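PDB 1S7J: phenazine biosynthesis protein PhzF family from Enterococcus faecalis, which is probably an isomerase of the PhzF family, which shares the diaminopimelate epimerase fold, although its substrate is not established. Local coordinates for residues E27-E32 with A58-T63; E121-L126 with A140-D145; R144-V149 with L169-G174. One frame throughout, in Å; residues are numbered along the deposited sequence.

Contact 1: E27-E32 with A58-T63; sequences EKWLPE and ALRWFT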
loop_
_atom_site.group_PDB
_atom_site.type_symbol
_atom_site.label_atom_id
_atom_site.label_comp_id
_atom_site.label_asym_id
_atom_site.label_seq_id
_atom_site.Cartn_x
_atom_site.Cartn_y
_atom_site.Cartn_z
ATOM N N GLU A 27 -16.393 -18.675 4.219
ATOM C CA GLU A 27 -17.409 -18.870 5.248
ATOM C C GLU A 27 -16.795 -19.504 6.499
ATOM O O GLU A 27 -17.411 -19.534 7.563
ATOM C CB GLU A 27 -18.573 -19.713 4.710
ATOM C CG GLU A 27 -18.174 -21.005 4.016
ATOM C CD GLU A 27 -19.370 -21.762 3.452
ATOM O OE1 GLU A 27 -20.215 -21.132 2.778
ATOM O OE2 GLU A 27 -19.461 -22.990 3.682
ATOM N N LYS A 28 -15.574 -20.019 6.334
ATOM C CA LYS A 28 -14.793 -20.646 7.400
ATOM C C LYS A 28 -13.324 -20.655 6.958
ATOM O O LYS A 28 -13.018 -20.416 5.795
ATOM C CB LYS A 28 -15.283 -22.074 7.686
ATOM C CG LYS A 28 -15.323 -22.980 6.474
ATOM C CD LYS A 28 -15.926 -24.334 6.802
ATOM C CE LYS A 28 -16.038 -25.198 5.549
ATOM N NZ LYS A 28 -16.522 -26.571 5.849
ATOM N N TRP A 29 -12.419 -20.889 7.888
ATOM C CA TRP A 29 -11.010 -20.894 7.566
ATOM C C TRP A 29 -10.471 -22.136 6.870
ATOM O O TRP A 29 -10.761 -23.268 7.263
ATOM C CB TRP A 29 -10.178 -20.611 8.798
ATOM C CG TRP A 29 -10.142 -19.177 9.187
ATOM C CD1 TRP A 29 -10.582 -18.636 10.354
ATOM C CD2 TRP A 29 -9.596 -18.083 8.418
ATOM N NE1 TRP A 29 -10.344 -17.282 10.373
ATOM C CE2 TRP A 29 -9.741 -16.919 9.199
ATOM C CE3 TRP A 29 -9.007 -17.980 7.159
ATOM C CZ2 TRP A 29 -9.314 -15.660 8.753
ATOM C CZ3 TRP A 29 -8.586 -16.729 6.720
ATOM C CH2 TRP A 29 -8.744 -15.591 7.517
ATOM N N LEU A 30 -9.679 -21.895 5.835
ATOM C CA LEU A 30 -9.029 -22.954 5.085
ATOM C C LEU A 30 -7.706 -23.220 5.807
ATOM O O LEU A 30 -7.255 -22.385 6.596
ATOM C CB LEU A 30 -8.732 -22.477 3.648
ATOM C CG LEU A 30 -9.885 -22.359 2.646
ATOM C CD1 LEU A 30 -9.457 -21.525 1.447
ATOM C CD2 LEU A 30 -10.337 -23.750 2.206
ATOM N N PRO A 31 -7.103 -24.396 5.589
ATOM C CA PRO A 31 -5.830 -24.705 6.245
ATOM C C PRO A 31 -4.763 -23.704 5.782
ATOM O O PRO A 31 -4.868 -23.161 4.684
ATOM C CB PRO A 31 -5.525 -26.105 5.741
ATOM C CG PRO A 31 -6.897 -26.708 5.581
ATOM C CD PRO A 31 -7.646 -25.588 4.907
ATOM N N GLU A 32 -3.780 -23.441 6.627
ATOM C CA GLU A 32 -2.694 -22.510 6.309
ATOM C C GLU A 32 -2.045 -22.835 4.960
ATOM O O GLU A 32 -1.804 -21.933 4.143
ATOM C CB GLU A 32 -1.648 -22.555 7.438
ATOM C CG GLU A 32 -0.170 -22.490 6.999
ATOM C CD GLU A 32 0.332 -21.074 6.755
ATOM O OE1 GLU A 32 1.297 -20.912 5.963
ATOM O OE2 GLU A 32 -0.216 -20.124 7.365
ATOM N N ALA A 58 -12.010 -11.317 10.364
ATOM C CA ALA A 58 -10.653 -11.766 10.588
ATOM C C ALA A 58 -9.876 -11.729 9.248
ATOM O O ALA A 58 -10.254 -12.401 8.293
ATOM C CB ALA A 58 -10.658 -13.171 11.156
ATOM N N LEU A 59 -8.828 -10.907 9.184
ATOM C CA LEU A 59 -8.019 -10.787 7.975
ATOM C C LEU A 59 -6.764 -11.640 8.037
ATOM O O LEU A 59 -6.210 -11.881 9.108
ATOM C CB LEU A 59 -7.622 -9.334 7.727
ATOM C CG LEU A 59 -8.161 -8.673 6.457
ATOM C CD1 LEU A 59 -7.562 -7.292 6.338
ATOM C CD2 LEU A 59 -7.844 -9.505 5.210
ATOM N N ARG A 60 -6.275 -11.999 6.850
ATOM C CA ARG A 60 -5.095 -12.828 6.683
ATOM C C ARG A 60 -4.507 -12.495 5.298
ATOM O O ARG A 60 -5.231 -12.511 4.302
ATOM C CB ARG A 60 -5.507 -14.288 6.704
ATOM C CG ARG A 60 -4.574 -15.206 7.412
ATOM C CD ARG A 60 -5.111 -15.568 8.772
ATOM N NE ARG A 60 -5.077 -17.012 9.011
ATOM C CZ ARG A 60 -3.958 -17.733 9.132
ATOM N NH1 ARG A 60 -4.027 -19.040 9.353
ATOM N NH2 ARG A 60 -2.779 -17.151 9.027
ATOM N N TRP A 61 -3.231 -12.144 5.240
ATOM C CA TRP A 61 -2.596 -11.833 3.963
ATOM C C TRP A 61 -1.496 -12.818 3.689
ATOM O O TRP A 61 -0.780 -13.242 4.600
ATOM C CB TRP A 61 -1.992 -10.436 3.950
ATOM C CG TRP A 61 -2.836 -9.369 4.531
ATOM C CD1 TRP A 61 -3.600 -8.457 3.851
ATOM C CD2 TRP A 61 -2.945 -9.027 5.909
ATOM N NE1 TRP A 61 -4.160 -7.567 4.724
ATOM C CE2 TRP A 61 -3.774 -7.892 6.002
ATOM C CE3 TRP A 61 -2.409 -9.570 7.095
ATOM C CZ2 TRP A 61 -4.085 -7.280 7.221
ATOM C CZ3 TRP A 61 -2.719 -8.966 8.308
ATOM C CH2 TRP A 61 -3.548 -7.831 8.361
ATOM N N PHE A 62 -1.343 -13.169 2.412
ATOM C CA PHE A 62 -0.315 -14.083 1.948
ATOM C C PHE A 62 0.276 -13.598 0.647
ATOM O O PHE A 62 -0.431 -13.019 -0.169
ATOM C CB PHE A 62 -0.922 -15.462 1.650
ATOM C CG PHE A 62 -1.292 -16.249 2.860
ATOM C CD1 PHE A 62 -2.522 -16.061 3.480
ATOM C CD2 PHE A 62 -0.427 -17.212 3.372
ATOM C CE1 PHE A 62 -2.889 -16.818 4.582
ATOM C CE2 PHE A 62 -0.784 -17.980 4.477
ATOM C CZ PHE A 62 -2.020 -17.780 5.084
ATOM N N THR A 63 1.575 -13.726 0.494
ATOM C CA THR A 63 2.232 -13.393 -0.721
ATOM C C THR A 63 2.682 -14.747 -1.373
ATOM O O THR A 63 2.608 -15.809 -0.741
ATOM C CB THR A 63 3.404 -12.399 -0.569
ATOM O OG1 THR A 63 4.442 -13.061 0.158
ATOM C CG2 THR A 63 2.986 -11.155 0.184
#

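Contact 2: E121-L126 with A140-D145; sequences ERIPIL and AYLGRD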
loop_
_atom_site.group_PDB
_atom_site.type_symbol
_atom_site.label_atom_id
_atom_site.label_comp_id
_atom_site.label_asym_id
_atom_site.label_seq_id
_atom_site.Cartn_x
_atom_site.Cartn_y
_atom_site.Cartn_z
ATOM N N GLU A 121 13.168 10.851 10.570
ATOM C CA GLU A 121 14.240 11.703 11.083
ATOM C C GLU A 121 15.440 11.809 10.147
ATOM O O GLU A 121 15.884 10.813 9.561
ATOM C CB GLU A 121 14.694 11.224 12.476
ATOM C CG GLU A 121 15.348 9.847 12.498
ATOM C CD GLU A 121 14.796 8.948 13.594
ATOM O OE1 GLU A 121 14.200 9.467 14.571
ATOM O OE2 GLU A 121 14.953 7.713 13.473
ATOM N N ARG A 122 15.950 13.037 10.018
ATOM C CA ARG A 122 17.113 13.367 9.177
ATOM C C ARG A 122 18.208 12.304 9.161
ATOM O O ARG A 122 18.575 11.753 10.206
ATOM C CB ARG A 122 17.713 14.693 9.638
ATOM C CG ARG A 122 17.117 15.920 8.977
ATOM C CD ARG A 122 17.571 16.006 7.531
ATOM N NE ARG A 122 17.171 17.255 6.885
ATOM C CZ ARG A 122 17.514 17.595 5.646
ATOM N NH1 ARG A 122 17.109 18.750 5.136
ATOM N NH2 ARG A 122 18.266 16.774 4.912
ATOM N N ILE A 123 18.763 12.051 7.989
ATOM C CA ILE A 123 19.816 11.071 7.851
ATOM C C ILE A 123 20.863 11.652 6.903
ATOM O O ILE A 123 20.572 12.603 6.157
ATOM C CB ILE A 123 19.256 9.729 7.316
ATOM C CG1 ILE A 123 19.948 8.547 7.999
ATOM C CG2 ILE A 123 19.365 9.618 5.798
ATOM C CD1 ILE A 123 19.594 8.384 9.479
ATOM N N PRO A 124 22.135 11.203 7.020
ATOM C CA PRO A 124 23.191 11.724 6.141
ATOM C C PRO A 124 22.952 11.292 4.682
ATOM O O PRO A 124 22.585 10.149 4.420
ATOM C CB PRO A 124 24.457 11.061 6.703
ATOM C CG PRO A 124 24.122 10.845 8.155
ATOM C CD PRO A 124 22.707 10.345 8.078
ATOM N N ILE A 125 23.139 12.230 3.751
ATOM C CA ILE A 125 22.955 11.940 2.324
ATOM C C ILE A 125 24.223 11.292 1.731
ATOM O O ILE A 125 25.127 11.993 1.250
ATOM C CB ILE A 125 22.638 13.217 1.518
ATOM C CG1 ILE A 125 21.479 13.976 2.165
ATOM C CG2 ILE A 125 22.304 12.850 0.075
ATOM C CD1 ILE A 125 21.134 15.281 1.466
ATOM N N LEU A 126 24.285 9.971 1.786
ATOM C CA LEU A 126 25.425 9.234 1.257
ATOM C C LEU A 126 25.406 9.244 -0.270
ATOM O O LEU A 126 24.335 9.150 -0.891
ATOM C CB LEU A 126 25.403 7.791 1.766
ATOM C CG LEU A 126 25.277 7.640 3.281
ATOM C CD1 LEU A 126 25.404 6.171 3.667
ATOM C CD2 LEU A 126 26.348 8.487 3.977
ATOM N N ALA A 140 17.411 13.718 3.038
ATOM C CA ALA A 140 17.358 12.305 3.404
ATOM C C ALA A 140 16.824 12.149 4.825
ATOM O O ALA A 140 17.059 13.005 5.682
ATOM C CB ALA A 140 18.732 11.669 3.270
ATOM N N TYR A 141 16.053 11.080 5.048
ATOM C CA TYR A 141 15.457 10.792 6.350
ATOM C C TYR A 141 15.327 9.279 6.525
ATOM O O TYR A 141 15.504 8.519 5.568
ATOM C CB TYR A 141 14.069 11.424 6.449
ATOM C CG TYR A 141 14.014 12.917 6.208
ATOM C CD1 TYR A 141 13.803 13.426 4.929
ATOM C CD2 TYR A 141 14.123 13.816 7.262
ATOM C CE1 TYR A 141 13.692 14.800 4.704
ATOM C CE2 TYR A 141 14.012 15.197 7.054
ATOM C CZ TYR A 141 13.795 15.681 5.770
ATOM O OH TYR A 141 13.653 17.048 5.565
ATOM N N LEU A 142 15.045 8.837 7.748
ATOM C CA LEU A 142 14.882 7.414 8.012
ATOM C C LEU A 142 13.665 7.132 8.898
ATOM O O LEU A 142 13.285 7.944 9.741
ATOM C CB LEU A 142 16.169 6.823 8.632
ATOM C CG LEU A 142 16.427 5.290 8.765
ATOM C CD1 LEU A 142 15.836 4.740 10.053
ATOM C CD2 LEU A 142 15.941 4.511 7.540
ATOM N N GLY A 143 13.028 6.018 8.615
ATOM C CA GLY A 143 11.870 5.561 9.349
ATOM C C GLY A 143 11.951 4.073 9.159
ATOM O O GLY A 143 13.015 3.469 9.415
ATOM N N ARG A 144 10.877 3.445 8.725
ATOM C CA ARG A 144 10.929 2.021 8.472
ATOM C C ARG A 144 11.792 1.876 7.209
ATOM O O ARG A 144 12.592 0.941 7.081
ATOM C CB ARG A 144 9.528 1.440 8.231
ATOM C CG ARG A 144 9.511 -0.081 8.074
ATOM C CD ARG A 144 8.997 -0.510 6.703
ATOM N NE ARG A 144 7.545 -0.676 6.682
ATOM C CZ ARG A 144 6.717 -0.168 5.761
ATOM N NH1 ARG A 144 5.425 -0.419 5.858
ATOM N NH2 ARG A 144 7.166 0.596 4.779
ATOM N N ASP A 145 11.651 2.857 6.304
ATOM C CA ASP A 145 12.384 2.895 5.037
ATOM C C ASP A 145 13.175 4.167 4.886
ATOM O O ASP A 145 12.881 5.185 5.519
ATOM C CB ASP A 145 11.407 2.870 3.852
ATOM C CG ASP A 145 10.221 2.007 4.082
ATOM O OD1 ASP A 145 9.096 2.551 4.100
ATOM O OD2 ASP A 145 10.397 0.782 4.238
#

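Contact 3: R144-V149 with L169-G174; sequences RDLFFV and LDLGVG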
loop_
_atom_site.group_PDB
_atom_site.type_symbol
_atom_site.label_atom_id
_atom_site.label_comp_id
_atom_site.label_asym_id
_atom_site.label_seq_id
_atom_site.Cartn_x
_atom_site.Cartn_y
_atom_site.Cartn_z
ATOM N N ARG A 144 10.877 3.445 8.725
ATOM C CA ARG A 144 10.929 2.021 8.472
ATOM C C ARG A 144 11.792 1.876 7.209
ATOM O O ARG A 144 12.592 0.941 7.081
ATOM C CB ARG A 144 9.528 1.440 8.231
ATOM C CG ARG A 144 9.511 -0.081 8.074
ATOM C CD ARG A 144 8.997 -0.510 6.703
ATOM N NE ARG A 144 7.545 -0.676 6.682
ATOM C CZ ARG A 144 6.717 -0.168 5.761
ATOM N NH1 ARG A 144 5.425 -0.419 5.858
ATOM N NH2 ARG A 144 7.166 0.596 4.779
ATOM N N ASP A 145 11.651 2.857 6.304
ATOM C CA ASP A 145 12.384 2.895 5.037
ATOM C C ASP A 145 13.175 4.167 4.886
ATOM O O ASP A 145 12.881 5.185 5.519
ATOM C CB ASP A 145 11.407 2.870 3.852
ATOM C CG ASP A 145 10.221 2.007 4.082
ATOM O OD1 ASP A 145 9.096 2.551 4.100
ATOM O OD2 ASP A 145 10.397 0.782 4.238
ATOM N N LEU A 146 14.163 4.135 3.997
ATOM C CA LEU A 146 14.949 5.314 3.708
ATOM C C LEU A 146 13.964 6.270 3.033
ATOM O O LEU A 146 13.032 5.821 2.365
ATOM C CB LEU A 146 16.126 4.971 2.810
ATOM C CG LEU A 146 17.297 4.407 3.623
ATOM C CD1 LEU A 146 18.269 3.636 2.732
ATOM C CD2 LEU A 146 17.990 5.555 4.366
ATOM N N PHE A 147 14.179 7.552 3.176
ATOM C CA PHE A 147 13.249 8.534 2.652
ATOM C C PHE A 147 14.008 9.667 1.969
ATOM O O PHE A 147 14.539 10.551 2.633
ATOM C CB PHE A 147 12.450 9.053 3.859
ATOM C CG PHE A 147 11.334 9.971 3.530
ATOM C CD1 PHE A 147 10.018 9.520 3.574
ATOM C CD2 PHE A 147 11.570 11.318 3.247
ATOM C CE1 PHE A 147 8.952 10.390 3.354
ATOM C CE2 PHE A 147 10.512 12.197 3.024
ATOM C CZ PHE A 147 9.199 11.730 3.076
ATOM N N PHE A 148 14.042 9.647 0.642
ATOM C CA PHE A 148 14.762 10.672 -0.117
ATOM C C PHE A 148 13.842 11.636 -0.822
ATOM O O PHE A 148 12.822 11.242 -1.369
ATOM C CB PHE A 148 15.678 10.009 -1.143
ATOM C CG PHE A 148 16.517 8.905 -0.590
ATOM C CD1 PHE A 148 16.453 7.626 -1.134
ATOM C CD2 PHE A 148 17.377 9.135 0.495
ATOM C CE1 PHE A 148 17.223 6.592 -0.621
ATOM C CE2 PHE A 148 18.151 8.109 1.015
ATOM C CZ PHE A 148 18.075 6.829 0.457
ATOM N N VAL A 149 14.207 12.906 -0.812
ATOM C CA VAL A 149 13.420 13.935 -1.480
ATOM C C VAL A 149 14.173 14.301 -2.758
ATOM O O VAL A 149 15.382 14.518 -2.727
ATOM C CB VAL A 149 13.236 15.179 -0.582
ATOM C CG1 VAL A 149 12.378 16.221 -1.285
ATOM C CG2 VAL A 149 12.600 14.770 0.748
ATOM N N LEU A 169 22.052 -1.267 0.276
ATOM C CA LEU A 169 22.083 -0.206 1.288
ATOM C C LEU A 169 21.792 -0.807 2.669
ATOM O O LEU A 169 20.969 -1.715 2.794
ATOM C CB LEU A 169 21.068 0.881 0.953
ATOM C CG LEU A 169 21.194 1.480 -0.452
ATOM C CD1 LEU A 169 20.205 2.613 -0.613
ATOM C CD2 LEU A 169 22.603 1.972 -0.686
ATOM N N ASP A 170 22.476 -0.316 3.689
ATOM C CA ASP A 170 22.297 -0.847 5.042
ATOM C C ASP A 170 21.042 -0.444 5.810
ATOM O O ASP A 170 20.449 -1.273 6.509
ATOM C CB ASP A 170 23.536 -0.568 5.889
ATOM C CG ASP A 170 24.678 -1.510 5.573
ATOM O OD1 ASP A 170 24.480 -2.744 5.683
ATOM O OD2 ASP A 170 25.774 -1.022 5.213
ATOM N N LEU A 171 20.664 0.827 5.724
ATOM C CA LEU A 171 19.494 1.340 6.437
ATOM C C LEU A 171 18.132 1.011 5.800
ATOM O O LEU A 171 18.019 0.820 4.585
ATOM C CB LEU A 171 19.615 2.856 6.616
ATOM C CG LEU A 171 20.882 3.356 7.303
ATOM C CD1 LEU A 171 20.840 4.865 7.429
ATOM C CD2 LEU A 171 21.011 2.706 8.665
ATOM N N GLY A 172 17.101 0.977 6.657
ATOM C CA GLY A 172 15.731 0.717 6.216
ATOM C C GLY A 172 15.370 -0.644 5.633
ATOM O O GLY A 172 16.202 -1.546 5.521
ATOM N N VAL A 173 14.081 -0.792 5.332
ATOM C CA VAL A 173 13.554 -2.015 4.735
ATOM C C VAL A 173 13.371 -1.722 3.258
ATOM O O VAL A 173 13.630 -2.574 2.394
ATOM C CB VAL A 173 12.176 -2.394 5.345
ATOM C CG1 VAL A 173 11.623 -3.661 4.675
ATOM C CG2 VAL A 173 12.305 -2.594 6.849
ATOM N N GLY A 174 12.913 -0.515 2.965
ATOM C CA GLY A 174 12.703 -0.107 1.602
ATOM C C GLY A 174 13.272 1.264 1.354
ATOM O O GLY A 174 14.094 1.754 2.134
#

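Contact 1: E27-E32 with A58-T63
Trp29 lies against Ala58 and Arg60 in one of the α/β halves of this diaminopimelate epimerase-like fold. Its loop, which leads from strand 19-25 into helix 32-42, runs along one face of strand 56-62, the second strand of a hairpin with strand 47-53. Ala58, Arg60 and Phe62 point to the loop, whereas Leu59 and Trp61 pack on helix 72-85.

The apolar contact belongs to the six-membered part of the indole. The Ala58 methyl sits at the ring edge, in its plane, with CB 3.7 Å from Trp29 CZ2. CG of Trp29 is opposite its own carbonyl carbon (chi1 -78°), a torsion that swings the indole across to the strand, where CH2 comes within 3.6 Å of Arg60 CB. Phe49, Val51 and Met35 also touch this ring.

No hydrogen bond or salt bridge joins the two segments. Several of their polar atoms have partners outside the segments: Trp29 NE1 makes a weak hydrogen bond to Glu53, Ala58 O accepts one from Thr50 OG1, and the Arg60 guanidinium forms a salt bridge with Glu67.

Between the two segments themselves, opposite charges come near without pairing. Arg60 carries NE over one indole face, but the guanidinium plane is turned 68° from the ring. With Arg60 CZ 5.4 Å from the centroid of the Trp29 six-membered ring, any cation-pi attraction is weak at most. The Glu32 carboxylate, also close to the like-charged Glu67, stays beyond salt-bridge range of Arg60, OE2 to NH2 being 4.3 Å. Bent at chi2 (83°), the Glu32 chain instead brings its carboxylate to the edge of the Phe62 ring, where OE2 is 3.6 Å from CE2.

Contact 2: E121-L126 with A140-D145
Glu121 and Leu142 exchange two backbone hydrogen bonds, from Glu121 N to Leu142 O (3.0 Å) and from Leu142 N to Glu121 O (2.8 Å). A third runs from Ile123 N to Ala140 O at 3.0 Å.

The three backbone bonds define a short antiparallel ladder between strands 121-122 and 139-142, whose connection contains helix 127-133. Glu121 and Leu142 form its hydrogen-bonded pair and share one face of the sheet. Arg122 and Tyr141 are the non-hydrogen-bonded pair, and their side chains diverge at the base. Arg122 nevertheless returns to its partner: chi1 of -89° followed by a bend at chi2 of -72° folds the chain back across the tyrosine, with CD 3.7 Å from Tyr141 CE2. The guanidinium plane is inclined 38° to the ring, and the phenol oxygen lies over one face of the guanidinium. That hydroxyl is hydrogen-bonded to Glu139; its nearest Arg122 atom, NE, is 3.8 Å from Tyr141 OH and makes no hydrogen bond with it. The same ring turns an edge to the backbone of Arg122.

On the Leu142 side, Ile123 reaches over the strand with two branches. Ile123 CG2 is pressed on the buried Ala140 methyl, a tight 3.3 Å from CB, and Ile123 CD1 extends to Leu142 CB at 3.9 Å. Past Pro124 the chain makes an inverse gamma turn centred on Ile125, closed by a weak bond from Leu126 N to Pro124 O. Ile125 closes on Ala140 as well, with CG1 3.8 Å from CB.

Contact 3: R144-V149 with L169-G174
Arg144 and Val173 are joined through the backbone, Val173 N giving its hydrogen to Arg144 O at 2.9 Å. Two residues on, the direction of donation reverses and Leu146 N bonds to Gly174 O at 3.0 Å. Between these bonds the Asp145 carboxylate turns back to the loop; Gly174 N to Asp145 OD2 is 3.1 Å, but the N-H...O angle of 121° makes this bond weak. Val173 N is thus well paired, and Gly174 N is held only weakly by the carboxylate. The same carboxylate forms a salt bridge with Arg144, whose NH2 is 2.8 Å from Asp145 OD1, and Arg144 NH1 is hydrogen-bonded to Ser205 OG.

Three of the loop's carbonyls are met by one ammonium group, Lys194 NZ: it is hydrogen-bonded to Leu169 O and Gly172 O and more weakly to Leu171 O. Gly172 adopts a positive phi of 66° where the CA traces come nearest, beside Asp145, and its CA is 3.3 Å from Arg144 O.

Apolar contacts flank the polar ones. The Leu146 side chain, its CG opposite the carbonyl carbon (chi1 -82°), reaches into the curve of the loop with both methyls. Leu146 CD1 meets Leu169 CD1 at 4.0 Å, and Leu146 CD2 lies 3.9 Å from Leu171 CB, Leu146 and Leu171 crossing at about a right angle. At the more exposed end, the bent chain of Arg144 lays its CD beside Val173 CG2 (3.9 Å).

The bond to Gly174 leads directly into the parallel pairing of strands 146-149 and 175-180, with backbone bonds that pair Ile176 with Leu146 and Phe148, and Phe148 with Thr178. Helix 127-133 covers the leucine side, Tyr129 touching both Leu169 and Leu171, while Phe147 and Val149 face helix 207-218.

Contacts 2 and 3 form one continuous region: their centres are about 7 Å apart, they share Arg144 and Asp145, and strands 139-142 and 146-149 are antiparallel neighbours. Tyr141 N and Phe147 O, 2.9 Å apart, probably form a hydrogen bond, and Ile123 CG1 packs on Leu171 CD1 at 3.8 Å. Contact 1 stands apart, its centre about 36 Å from that of contact 2 and 31 Å from that of contact 3, the nearest atoms about 12 Å away in both cases. The predicted active-site residue Glu46 lies nearer contact 1: its side chain is about 7 Å from that of Phe62 and about 10 Å from that of Arg144, consistent with a site between the two halves.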